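Local coordinates for receptor-type tyrosine-protein phosphatase C (PDB 5FN8) that dephosphorylates phosphotyrosine in proteins, is probably required for T-cell activation through the antigen receptor, and is represented here by two extracellular fibronectin type III domains, at residues Arg130-Val135 and Leu166-Asn171. Residues are numbered along the deposited sequence; the frame is centred on the assembly and turned at random.
Sequences RYILEV and LVYFYN. With NAG (2-acetamido-2-deoxy-beta-D-glucopyranose), chain G.
Tyr131 and Phe169 meet on the tightly packed face of this antiparallel strand pair: the phenylalanine turns its edge into the tyrosine ring in a T-shaped contact, planes 78° apart, with Tyr131 CE1 3.7 Å from Phe169 CD1. Phe169 gets there because its CG lies anti to the backbone N (chi1 -170°). Further along the same face, Leu133 CD1 reaches Val167 CG2 at 3.8 Å. Three hydrogen-bonded pairs, Arg130-Tyr170, Ile132-Tyr168 and Glu134-Leu166, join the backbones through two N-H...O bonds each. In this second fibronectin type III domain of the fragment, the paired strands are the central two of the four-stranded sheet of the beta sandwich, and Tyr131, Leu133 and Val167 face the other sheet, touching Cys118, Phe152 and Val116 among others. The opposite face is looser: Arg130, Ile132, Glu134, Tyr168 and Tyr170 are partly exposed there, although Leu166 beside Glu134 is buried. Tyr168 OH donates to Glu134 OE1 at 3.1 Å, approaching from above the carboxylate plane, which stands nearly perpendicular to the phenol ring. At the other end the sugar linked to Asn146 lies over Tyr170 and Ile132: its acetamide C7 sits above the centre of the Tyr170 ring, and NAG C8, the methyl, is 3.7 Å from Ile132 CD1. The Arg130 chain, bent at chi3 (54°), presents a guanidinium face to the sugar O6, while its NE hydrogen-bonds OD1 of that same Asn146.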
ATOM      1  N   ARG B 130     -13.906  -3.664  -8.941  1.00 58.80           N
ATOM      2  CA  ARG B 130     -15.200  -3.266  -9.526  1.00 57.40           C
ATOM      3  C   ARG B 130     -15.926  -2.289  -8.655  1.00 58.66           C
ATOM      4  O   ARG B 130     -15.765  -2.258  -7.429  1.00 55.64           O
ATOM      5  CB  ARG B 130     -16.080  -4.465  -9.919  1.00 56.41           C
ATOM      6  CG  ARG B 130     -15.305  -5.425 -10.823  1.00 60.02           C
ATOM      7  CD  ARG B 130     -16.117  -6.346 -11.652  1.00 56.70           C
ATOM      8  NE  ARG B 130     -17.112  -5.654 -12.472  1.00 63.49           N
ATOM      9  CZ  ARG B 130     -16.970  -5.354 -13.756  1.00 71.77           C
ATOM     10  NH1 ARG B 130     -15.832  -5.608 -14.379  1.00 64.61           N
ATOM     11  NH2 ARG B 130     -17.957  -4.773 -14.421  1.00 59.21           N
ATOM     12  N   TYR B 131     -16.704  -1.460  -9.312  1.00 56.29           N
ATOM     13  CA  TYR B 131     -17.458  -0.381  -8.710  1.00 55.87           C
ATOM     14  C   TYR B 131     -18.951  -0.649  -8.846  1.00 58.98           C
ATOM     15  O   TYR B 131     -19.465  -0.825  -9.958  1.00 57.31           O
ATOM     16  CB  TYR B 131     -17.055   0.943  -9.385  1.00 57.84           C
ATOM     17  CG  TYR B 131     -15.600   1.270  -9.150  1.00 59.81           C
ATOM     18  CD1 TYR B 131     -15.196   1.946  -8.004  1.00 61.55           C
ATOM     19  CD2 TYR B 131     -14.614   0.830 -10.032  1.00 60.98           C
ATOM     20  CE1 TYR B 131     -13.849   2.223  -7.766  1.00 62.28           C
ATOM     21  CE2 TYR B 131     -13.265   1.077  -9.795  1.00 61.38           C
ATOM     22  CZ  TYR B 131     -12.887   1.789  -8.668  1.00 69.49           C
ATOM     23  OH  TYR B 131     -11.544   1.991  -8.449  1.00 71.33           O
ATOM     24  N   ILE B 132     -19.640  -0.695  -7.691  1.00 55.58           N
ATOM     25  CA  ILE B 132     -21.090  -0.929  -7.641  1.00 54.81           C
ATOM     26  C   ILE B 132     -21.781   0.364  -7.297  1.00 57.22           C
ATOM     27  O   ILE B 132     -21.494   0.970  -6.267  1.00 59.06           O
ATOM     28  CB  ILE B 132     -21.446  -2.037  -6.605  1.00 56.61           C
ATOM     29  CG1 ILE B 132     -20.611  -3.330  -6.752  1.00 54.87           C
ATOM     30  CG2 ILE B 132     -22.965  -2.265  -6.500  1.00 58.39           C
ATOM     31  CD1 ILE B 132     -20.515  -3.973  -8.085  1.00 54.16           C
ATOM     32  N   LEU B 133     -22.675   0.785  -8.124  1.00 52.33           N
ATOM     33  CA  LEU B 133     -23.443   1.965  -7.815  1.00 51.61           C
ATOM     34  C   LEU B 133     -24.926   1.620  -7.654  1.00 57.01           C
ATOM     35  O   LEU B 133     -25.517   1.003  -8.527  1.00 57.90           O
ATOM     36  CB  LEU B 133     -23.243   3.061  -8.871  1.00 51.46           C
ATOM     37  CG  LEU B 133     -24.235   4.228  -8.833  1.00 55.19           C
ATOM     38  CD1 LEU B 133     -24.053   5.086  -7.593  1.00 54.60           C
ATOM     39  CD2 LEU B 133     -24.128   5.066 -10.065  1.00 55.83           C
ATOM     40  N   GLU B 134     -25.505   2.020  -6.526  1.00 54.64           N
ATOM     41  CA  GLU B 134     -26.933   1.916  -6.236  1.00 54.29           C
ATOM     42  C   GLU B 134     -27.526   3.299  -6.232  1.00 58.54           C
ATOM     43  O   GLU B 134     -26.964   4.235  -5.655  1.00 58.28           O
ATOM     44  CB  GLU B 134     -27.174   1.321  -4.873  1.00 54.89           C
ATOM     45  CG  GLU B 134     -26.926  -0.154  -4.832  1.00 59.22           C
ATOM     46  CD  GLU B 134     -27.517  -0.760  -3.583  1.00 80.82           C
ATOM     47  OE1 GLU B 134     -27.467  -0.151  -2.486  1.00 71.28           O
ATOM     48  OE2 GLU B 134     -28.046  -1.877  -3.722  1.00 74.10           O
ATOM     49  N   VAL B 135     -28.667   3.429  -6.869  1.00 56.04           N
ATOM     50  CA  VAL B 135     -29.382   4.691  -6.938  1.00 56.24           C
ATOM     51  C   VAL B 135     -30.701   4.485  -6.198  1.00 58.94           C
ATOM     52  O   VAL B 135     -31.442   3.552  -6.493  1.00 54.34           O
ATOM     53  CB  VAL B 135     -29.571   5.211  -8.385  1.00 59.65           C
ATOM     54  CG1 VAL B 135     -30.295   6.567  -8.392  1.00 59.31           C
ATOM     55  CG2 VAL B 135     -28.224   5.291  -9.121  1.00 58.20           C
ATOM     56  N   LEU B 166     -24.992   5.533  -3.827  1.00 59.68           N
ATOM     57  CA  LEU B 166     -24.165   4.702  -2.963  1.00 55.75           C
ATOM     58  C   LEU B 166     -23.210   3.926  -3.836  1.00 57.83           C
ATOM     59  O   LEU B 166     -23.654   3.102  -4.626  1.00 58.55           O
ATOM     60  CB  LEU B 166     -25.055   3.729  -2.173  1.00 54.89           C
ATOM     61  CG  LEU B 166     -26.136   4.305  -1.248  1.00 58.88           C
ATOM     62  CD1 LEU B 166     -27.493   4.461  -1.984  1.00 60.41           C
ATOM     63  CD2 LEU B 166     -26.359   3.368  -0.080  1.00 58.10           C
ATOM     64  N   VAL B 167     -21.904   4.227  -3.737  1.00 53.79           N
ATOM     65  CA  VAL B 167     -20.841   3.544  -4.465  1.00 51.99           C
ATOM     66  C   VAL B 167     -20.118   2.605  -3.513  1.00 54.51           C
ATOM     67  O   VAL B 167     -19.684   3.059  -2.467  1.00 53.69           O
ATOM     68  CB  VAL B 167     -19.830   4.475  -5.196  1.00 54.57           C
ATOM     69  CG1 VAL B 167     -18.771   3.639  -5.946  1.00 53.82           C
ATOM     70  CG2 VAL B 167     -20.541   5.397  -6.166  1.00 54.43           C
ATOM     71  N   TYR B 168     -20.061   1.297  -3.841  1.00 50.19           N
ATOM     72  CA  TYR B 168     -19.326   0.271  -3.077  1.00 49.34           C
ATOM     73  C   TYR B 168     -18.236  -0.255  -3.994  1.00 52.90           C
ATOM     74  O   TYR B 168     -18.430  -0.348  -5.213  1.00 52.98           O
ATOM     75  CB  TYR B 168     -20.190  -0.965  -2.756  1.00 50.54           C
ATOM     76  CG  TYR B 168     -21.524  -0.699  -2.109  1.00 52.58           C
ATOM     77  CD1 TYR B 168     -22.580  -0.148  -2.841  1.00 53.41           C
ATOM     78  CD2 TYR B 168     -21.759  -1.053  -0.783  1.00 53.45           C
ATOM     79  CE1 TYR B 168     -23.821   0.086  -2.248  1.00 53.06           C
ATOM     80  CE2 TYR B 168     -23.003  -0.843  -0.188  1.00 54.09           C
ATOM     81  CZ  TYR B 168     -24.028  -0.276  -0.924  1.00 58.92           C
ATOM     82  OH  TYR B 168     -25.242  -0.119  -0.316  1.00 57.60           O
ATOM     83  N   PHE B 169     -17.123  -0.657  -3.399  1.00 51.26           N
ATOM     84  CA  PHE B 169     -16.040  -1.315  -4.124  1.00 50.41           C
ATOM     85  C   PHE B 169     -16.205  -2.801  -3.925  1.00 52.01           C
ATOM     86  O   PHE B 169     -16.474  -3.242  -2.804  1.00 51.34           O
ATOM     87  CB  PHE B 169     -14.669  -0.886  -3.596  1.00 50.11           C
ATOM     88  CG  PHE B 169     -13.525  -1.360  -4.465  1.00 49.36           C
ATOM     89  CD1 PHE B 169     -13.181  -0.677  -5.626  1.00 51.24           C
ATOM     90  CD2 PHE B 169     -12.730  -2.432  -4.075  1.00 48.97           C
ATOM     91  CE1 PHE B 169     -12.083  -1.081  -6.396  1.00 50.39           C
ATOM     92  CE2 PHE B 169     -11.660  -2.841  -4.855  1.00 50.87           C
ATOM     93  CZ  PHE B 169     -11.341  -2.152  -6.002  1.00 48.22           C
ATOM     94  N   TYR B 170     -16.038  -3.558  -5.004  1.00 47.67           N
ATOM     95  CA  TYR B 170     -16.063  -5.014  -5.009  1.00 47.13           C
ATOM     96  C   TYR B 170     -14.679  -5.531  -5.431  1.00 54.29           C
ATOM     97  O   TYR B 170     -14.165  -5.133  -6.475  1.00 55.78           O
ATOM     98  CB  TYR B 170     -17.170  -5.530  -5.947  1.00 47.01           C
ATOM     99  CG  TYR B 170     -17.238  -7.038  -6.008  1.00 47.49           C
ATOM    100  CD1 TYR B 170     -17.585  -7.785  -4.887  1.00 48.53           C
ATOM    101  CD2 TYR B 170     -16.971  -7.723  -7.197  1.00 48.89           C
ATOM    102  CE1 TYR B 170     -17.620  -9.176  -4.928  1.00 49.40           C
ATOM    103  CE2 TYR B 170     -17.007  -9.116  -7.251  1.00 49.93           C
ATOM    104  CZ  TYR B 170     -17.358  -9.838  -6.120  1.00 59.05           C
ATOM    105  OH  TYR B 170     -17.446 -11.213  -6.177  1.00 66.69           O
ATOM    106  N   ASN B 171     -14.076  -6.384  -4.618  1.00 52.11           N
ATOM    107  CA  ASN B 171     -12.720  -6.886  -4.873  1.00 53.18           C
ATOM    108  C   ASN B 171     -12.639  -8.332  -5.394  1.00 60.13           C
ATOM    109  O   ASN B 171     -11.581  -8.912  -5.386  1.00 60.47           O
ATOM    110  CB  ASN B 171     -11.808  -6.660  -3.629  1.00 49.50           C
ATOM    111  CG  ASN B 171     -12.089  -7.592  -2.477  1.00 58.66           C
ATOM    112  OD1 ASN B 171     -12.800  -8.587  -2.604  1.00 65.21           O
ATOM    113  ND2 ASN B 171     -11.541  -7.297  -1.315  1.00 46.64           N
TER
HETATM  114  C1  NAG G1188     -19.957  -7.394 -10.825  1.00 85.62           C
HETATM  115  C2  NAG G1188     -20.413  -8.388  -9.753  1.00 86.97           C
HETATM  116  C3  NAG G1188     -19.521  -9.634  -9.712  1.00 91.37           C
HETATM  117  C4  NAG G1188     -19.236 -10.172 -11.111  1.00 94.83           C
HETATM  118  C5  NAG G1188     -18.707  -9.078 -12.034  1.00 93.03           C
HETATM  119  C6  NAG G1188     -18.511  -9.554 -13.459  1.00 93.50           C
HETATM  120  C7  NAG G1188     -20.790  -8.123  -7.292  1.00 87.76           C
HETATM  121  C8  NAG G1188     -20.830  -7.121  -6.181  1.00 84.66           C
HETATM  122  N2  NAG G1188     -20.357  -7.660  -8.491  1.00 85.11           N
HETATM  123  O3  NAG G1188     -20.195 -10.665  -8.996  1.00 94.49           O
HETATM  124  O4  NAG G1188     -18.285 -11.229 -11.014  1.00 99.97           O
HETATM  125  O5  NAG G1188     -19.654  -8.001 -12.088  1.00 89.87           O
HETATM  126  O6  NAG G1188     -17.969  -8.546 -14.301  1.00 93.19           O
HETATM  127  O7  NAG G1188     -21.109  -9.295  -7.111  1.00 93.97           O